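Side-chain contacts in fructose-1,6-bisphosphatase/inositol-1-monophosphatase (Thermotoga maritima, PDB 2P3N), which hydrolyses fructose 1,6-bisphosphate, inositol 1-phosphate and several other phosphate monoesters with the help of magnesium: residues A[8-13]-A[51-56]; A[47-52]-A[76-81]. All coordinates share one frame; numbering follows the deposited sequence.

Overall arrangement
Helix 40-56 is common to both contacts, which share Asp51 and Glu52 and have centres 8 Å apart. In contact 1 it meets the N-terminal helix 2-21; in contact 2, one turn earlier, it lies on strand 74-79 of the large sheet. The two join in one apolar layer: Ile53 CD1 of contact 1 sits 3.6 Å from Ile78 CD1 of contact 2, and Leu10 CD1 is 4.0 Å from Ile49 CG2. Beyond Ile78 the chain passes into the magnesium site through Asp79 and Ile81. Contact 1 stands farther back, the side chain of Ile53 being about 11 Å from that of Asp79.

Contact 1 (A[8-13]-A[51-56]); sequences IKLLRK and DEIRKF
Leu10 on helix 2-21 reaches across to Glu52 and Ile53 on helix 40-56, which runs in a broadly opposite sense. At Leu10 the torsion chi1 of -136° is well off a staggered value and presents both methyls to the aliphatic root of Glu52: Leu10 CD2 is 4.0 Å from Glu52 CG, and Leu10 CD1 is 4.1 Å from Glu52 CB. The Glu52 chain bends at chi2 (-70°), carrying its carboxylate away from the leucine, toward Lys55 on its own helix, where Glu52 OE2 and Lys55 NZ form a long ion pair at 3.9 Å. Ile53 comes in more loosely from the sheet side, its CG1 4.4 Å from Leu10 CD1. Replacing Leu10 by an alanine would probably open a gap between the helices and take from the Glu52 methylenes one of their apolar neighbours. Leu11, next along, turns to Ile96 and Leu98 of the sheet, whereas Arg12 forms a salt bridge with Glu133 of a second subunit. This thin, apolar seam, burying 105 Å² in all, joins the paired helices that form the outer layer over the large sheet in the layered alpha-beta sandwich of the inositol monophosphatase fold.

Contact 2 (A[47-52]-A[76-81]); sequences RMIVDE and WIIDPI. With MG (magnesium ion), chain E.
Asp79 OD2 is gripped from two directions: it binds the magnesium ion at 2.2 Å and accepts a weak hydrogen bond from Ile81 N at 3.3 Å, bent to 127° at the hydrogen. Both residues belong to the Asp-Pro-Ile-Asp-Gly-Thr run, Asp79 to Thr84, a signature of the inositol monophosphatase family, in which the chain turns a corner at Pro80 as it leaves strand 74-79. That corner brings the backbone O of Ile81 round to the same metal at 2.1 Å. Three waters and Glu65, from elsewhere in the chain, complete a six-ligand octahedral shell. Two of the waters are also tied to the protein: water 1 donates to Asp79 OD1 at 2.8 Å, which would help fix the rotation of the carboxylate, and water 2, on the far side of the metal from water 1, accepts from Ile81 N at 3.0 Å. With CB directed away from helix 40-56 and CG anti to the backbone N (chi1 -170°), the Asp79 carboxylate reaches the magnesium on the side of the strand turned from the helix.

Ile78, its neighbour on the strand, points the other way and carries the contact with the helix. Its side chain also rests on Ile62, Ala64 and Leu98 of the flanking strands, so the metal ligand is preceded by a residue buried under the helix. Val50 crosses it at about a right angle, bringing CG2 to 3.9 Å from Ile78 CD1. Ile49 instead lies alongside, the two isoleucines running in opposite directions and pairing branch with end: Ile49 CG2 is 3.9 Å from Ile78 CD1, while Ile49 CD1 meets Ile78 CG2 at 4.0 Å.

Contact 1 (A[8-13]-A[51-56])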
# COMPACT_ATOMS: atom_id res chain seq x y z
N ILE A 8 -13.37 -12.92 -3.01
CA ILE A 8 -12.40 -11.95 -2.52
C ILE A 8 -10.99 -12.33 -2.95
O ILE A 8 -10.28 -11.51 -3.53
CB ILE A 8 -12.45 -11.87 -0.99
CG1 ILE A 8 -13.80 -11.29 -0.56
CG2 ILE A 8 -11.30 -11.02 -0.47
CD1 ILE A 8 -14.08 -11.40 0.93
N LYS A 9 -10.60 -13.58 -2.69
CA LYS A 9 -9.27 -14.03 -3.05
C LYS A 9 -9.02 -14.08 -4.55
O LYS A 9 -7.90 -13.88 -5.00
CB LYS A 9 -9.02 -15.40 -2.43
CG LYS A 9 -9.19 -15.35 -0.93
CD LYS A 9 -8.78 -16.64 -0.26
CE LYS A 9 -8.89 -16.46 1.24
NZ LYS A 9 -8.71 -17.73 1.97
N LEU A 10 -10.07 -14.33 -5.32
CA LEU A 10 -9.97 -14.42 -6.77
C LEU A 10 -9.75 -13.04 -7.36
O LEU A 10 -8.86 -12.83 -8.17
CB LEU A 10 -11.26 -14.97 -7.37
CG LEU A 10 -11.25 -16.04 -8.47
CD1 LEU A 10 -12.61 -15.97 -9.15
CD2 LEU A 10 -10.14 -15.82 -9.48
N LEU A 11 -10.57 -12.08 -6.95
CA LEU A 11 -10.42 -10.74 -7.48
C LEU A 11 -9.13 -10.10 -7.00
O LEU A 11 -8.55 -9.27 -7.69
CB LEU A 11 -11.61 -9.86 -7.08
CG LEU A 11 -13.00 -10.26 -7.60
CD1 LEU A 11 -13.71 -9.00 -8.02
CD2 LEU A 11 -12.90 -11.23 -8.76
N ARG A 12 -8.68 -10.49 -5.81
CA ARG A 12 -7.44 -9.94 -5.27
C ARG A 12 -6.25 -10.47 -6.04
O ARG A 12 -5.26 -9.76 -6.22
CB ARG A 12 -7.31 -10.26 -3.78
CG ARG A 12 -8.01 -9.23 -2.90
CD ARG A 12 -7.99 -9.60 -1.43
NE ARG A 12 -8.53 -8.50 -0.63
CZ ARG A 12 -8.65 -8.53 0.70
NH1 ARG A 12 -8.29 -9.60 1.39
NH2 ARG A 12 -9.14 -7.47 1.34
N LYS A 13 -6.35 -11.70 -6.53
CA LYS A 13 -5.27 -12.32 -7.29
C LYS A 13 -5.24 -11.73 -8.71
O LYS A 13 -4.20 -11.29 -9.20
CB LYS A 13 -5.49 -13.83 -7.35
CG LYS A 13 -4.35 -14.62 -7.99
CD LYS A 13 -4.85 -16.01 -8.38
CE LYS A 13 -3.73 -16.93 -8.89
NZ LYS A 13 -2.82 -17.41 -7.81
N ASP A 51 -12.60 -18.98 -15.64
CA ASP A 51 -12.02 -20.31 -15.53
C ASP A 51 -12.06 -20.87 -14.12
O ASP A 51 -12.28 -22.07 -13.94
CB ASP A 51 -10.57 -20.27 -16.01
CG ASP A 51 -10.46 -20.27 -17.50
OD1 ASP A 51 -11.50 -20.08 -18.17
OD2 ASP A 51 -9.33 -20.45 -18.01
N GLU A 52 -11.83 -20.02 -13.12
CA GLU A 52 -11.86 -20.49 -11.74
C GLU A 52 -13.28 -20.78 -11.29
O GLU A 52 -13.51 -21.73 -10.52
CB GLU A 52 -11.23 -19.46 -10.80
CG GLU A 52 -9.71 -19.57 -10.70
CD GLU A 52 -9.26 -20.81 -9.96
OE1 GLU A 52 -9.35 -20.85 -8.71
OE2 GLU A 52 -8.83 -21.76 -10.64
N ILE A 53 -14.22 -19.97 -11.74
CA ILE A 53 -15.60 -20.18 -11.39
C ILE A 53 -16.03 -21.49 -12.05
O ILE A 53 -16.54 -22.39 -11.38
CB ILE A 53 -16.47 -19.02 -11.86
CG1 ILE A 53 -16.13 -17.76 -11.07
CG2 ILE A 53 -17.93 -19.36 -11.67
CD1 ILE A 53 -16.95 -16.55 -11.45
N ARG A 54 -15.80 -21.59 -13.36
CA ARG A 54 -16.16 -22.80 -14.11
C ARG A 54 -15.56 -24.06 -13.47
O ARG A 54 -16.11 -25.16 -13.59
CB ARG A 54 -15.67 -22.69 -15.56
CG ARG A 54 -16.45 -21.69 -16.43
CD ARG A 54 -17.67 -22.34 -17.09
NE ARG A 54 -18.51 -21.40 -17.84
CZ ARG A 54 -18.12 -20.71 -18.91
NH1 ARG A 54 -16.89 -20.84 -19.38
NH2 ARG A 54 -18.97 -19.90 -19.51
N LYS A 55 -14.45 -23.87 -12.78
CA LYS A 55 -13.76 -24.98 -12.14
C LYS A 55 -14.39 -25.41 -10.83
O LYS A 55 -14.56 -26.60 -10.58
CB LYS A 55 -12.30 -24.59 -11.91
CG LYS A 55 -11.50 -25.60 -11.13
CD LYS A 55 -10.06 -25.14 -11.04
CE LYS A 55 -9.18 -26.09 -10.26
NZ LYS A 55 -7.81 -25.51 -10.10
N PHE A 56 -14.74 -24.44 -9.98
CA PHE A 56 -15.33 -24.75 -8.68
C PHE A 56 -16.85 -24.72 -8.65
O PHE A 56 -17.47 -25.21 -7.71
CB PHE A 56 -14.78 -23.81 -7.61
CG PHE A 56 -13.33 -24.03 -7.30
CD1 PHE A 56 -12.34 -23.43 -8.07
CD2 PHE A 56 -12.95 -24.89 -6.28
CE1 PHE A 56 -10.99 -23.69 -7.83
CE2 PHE A 56 -11.60 -25.16 -6.03
CZ PHE A 56 -10.63 -24.56 -6.81

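Contact 2 (A[47-52]-A[76-81])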
# COMPACT_ATOMS: atom_id res chain seq x y z
N ARG A 47 -10.91 -14.26 -18.48
CA ARG A 47 -10.62 -15.68 -18.65
C ARG A 47 -10.15 -16.22 -17.32
O ARG A 47 -10.62 -17.26 -16.84
CB ARG A 47 -9.51 -15.92 -19.69
CG ARG A 47 -9.87 -15.55 -21.11
CD ARG A 47 -8.83 -16.10 -22.09
NE ARG A 47 -8.92 -15.50 -23.42
CZ ARG A 47 -8.47 -14.28 -23.72
NH1 ARG A 47 -7.88 -13.54 -22.79
NH2 ARG A 47 -8.58 -13.81 -24.96
N MET A 48 -9.21 -15.50 -16.72
CA MET A 48 -8.67 -15.89 -15.43
C MET A 48 -9.81 -16.14 -14.44
O MET A 48 -9.84 -17.18 -13.77
CB MET A 48 -7.72 -14.80 -14.92
CG MET A 48 -6.87 -15.26 -13.75
SD MET A 48 -5.33 -14.33 -13.50
CE MET A 48 -4.13 -15.36 -14.35
N ILE A 49 -10.76 -15.21 -14.38
CA ILE A 49 -11.89 -15.34 -13.46
C ILE A 49 -12.86 -16.46 -13.84
O ILE A 49 -13.09 -17.39 -13.06
CB ILE A 49 -12.68 -14.00 -13.36
CG1 ILE A 49 -11.79 -12.88 -12.81
CG2 ILE A 49 -13.90 -14.17 -12.45
CD1 ILE A 49 -12.44 -11.49 -12.86
N VAL A 50 -13.41 -16.37 -15.05
CA VAL A 50 -14.36 -17.34 -15.57
C VAL A 50 -13.89 -18.78 -15.43
O VAL A 50 -14.69 -19.68 -15.18
CB VAL A 50 -14.64 -17.09 -17.05
CG1 VAL A 50 -15.35 -18.30 -17.65
CG2 VAL A 50 -15.47 -15.82 -17.21
N ASP A 51 -12.60 -18.98 -15.64
CA ASP A 51 -12.02 -20.31 -15.53
C ASP A 51 -12.06 -20.87 -14.12
O ASP A 51 -12.28 -22.07 -13.94
CB ASP A 51 -10.57 -20.27 -16.01
CG ASP A 51 -10.46 -20.27 -17.50
OD1 ASP A 51 -11.50 -20.08 -18.17
OD2 ASP A 51 -9.33 -20.45 -18.01
N GLU A 52 -11.83 -20.02 -13.12
CA GLU A 52 -11.86 -20.49 -11.74
C GLU A 52 -13.28 -20.78 -11.29
O GLU A 52 -13.51 -21.73 -10.52
CB GLU A 52 -11.23 -19.46 -10.80
CG GLU A 52 -9.71 -19.57 -10.70
CD GLU A 52 -9.26 -20.81 -9.96
OE1 GLU A 52 -9.35 -20.85 -8.71
OE2 GLU A 52 -8.83 -21.76 -10.64
N TRP A 76 -23.29 -15.98 -12.04
CA TRP A 76 -22.22 -15.10 -11.56
C TRP A 76 -22.05 -13.97 -12.58
O TRP A 76 -21.78 -14.22 -13.76
CB TRP A 76 -20.90 -15.86 -11.45
CG TRP A 76 -20.88 -17.01 -10.48
CD1 TRP A 76 -21.43 -18.26 -10.66
CD2 TRP A 76 -20.22 -17.05 -9.21
NE1 TRP A 76 -21.13 -19.07 -9.58
CE2 TRP A 76 -20.39 -18.35 -8.68
CE3 TRP A 76 -19.48 -16.11 -8.46
CZ2 TRP A 76 -19.86 -18.74 -7.44
CZ3 TRP A 76 -18.95 -16.50 -7.22
CH2 TRP A 76 -19.14 -17.81 -6.73
N ILE A 77 -22.19 -12.73 -12.15
CA ILE A 77 -22.01 -11.62 -13.08
C ILE A 77 -20.63 -11.00 -12.89
O ILE A 77 -20.26 -10.56 -11.80
CB ILE A 77 -23.11 -10.57 -12.90
CG1 ILE A 77 -24.48 -11.26 -12.97
CG2 ILE A 77 -23.00 -9.53 -14.00
CD1 ILE A 77 -25.66 -10.31 -12.94
N ILE A 78 -19.89 -10.97 -13.98
CA ILE A 78 -18.51 -10.50 -13.97
C ILE A 78 -18.18 -9.30 -14.83
O ILE A 78 -18.59 -9.22 -15.98
CB ILE A 78 -17.59 -11.65 -14.44
CG1 ILE A 78 -17.79 -12.86 -13.53
CG2 ILE A 78 -16.13 -11.19 -14.50
CD1 ILE A 78 -17.36 -14.16 -14.17
N ASP A 79 -17.45 -8.36 -14.25
CA ASP A 79 -16.98 -7.23 -15.02
C ASP A 79 -15.47 -7.32 -14.82
O ASP A 79 -14.94 -6.94 -13.76
CB ASP A 79 -17.53 -5.90 -14.52
CG ASP A 79 -17.20 -4.75 -15.48
OD1 ASP A 79 -17.92 -3.73 -15.50
OD2 ASP A 79 -16.21 -4.88 -16.23
N PRO A 80 -14.75 -7.85 -15.82
CA PRO A 80 -13.29 -7.99 -15.74
C PRO A 80 -12.58 -6.67 -15.40
O PRO A 80 -11.61 -6.66 -14.64
CB PRO A 80 -12.92 -8.56 -17.11
CG PRO A 80 -14.02 -8.04 -18.02
CD PRO A 80 -15.24 -8.25 -17.16
N ILE A 81 -13.03 -5.56 -15.98
CA ILE A 81 -12.42 -4.26 -15.67
C ILE A 81 -13.48 -3.20 -15.75
O ILE A 81 -13.88 -2.80 -16.84
CB ILE A 81 -11.30 -3.85 -16.66
CG1 ILE A 81 -10.13 -4.83 -16.60
CG2 ILE A 81 -10.81 -2.45 -16.30
CD1 ILE A 81 -8.99 -4.52 -17.54
MG MG E . -15.57 -3.51 -17.79
O HOH W 1 -16.98 -1.97 -17.50
O HOH W 2 -14.13 -5.01 -18.69
O HOH W 3 -15.16 -2.34 -19.27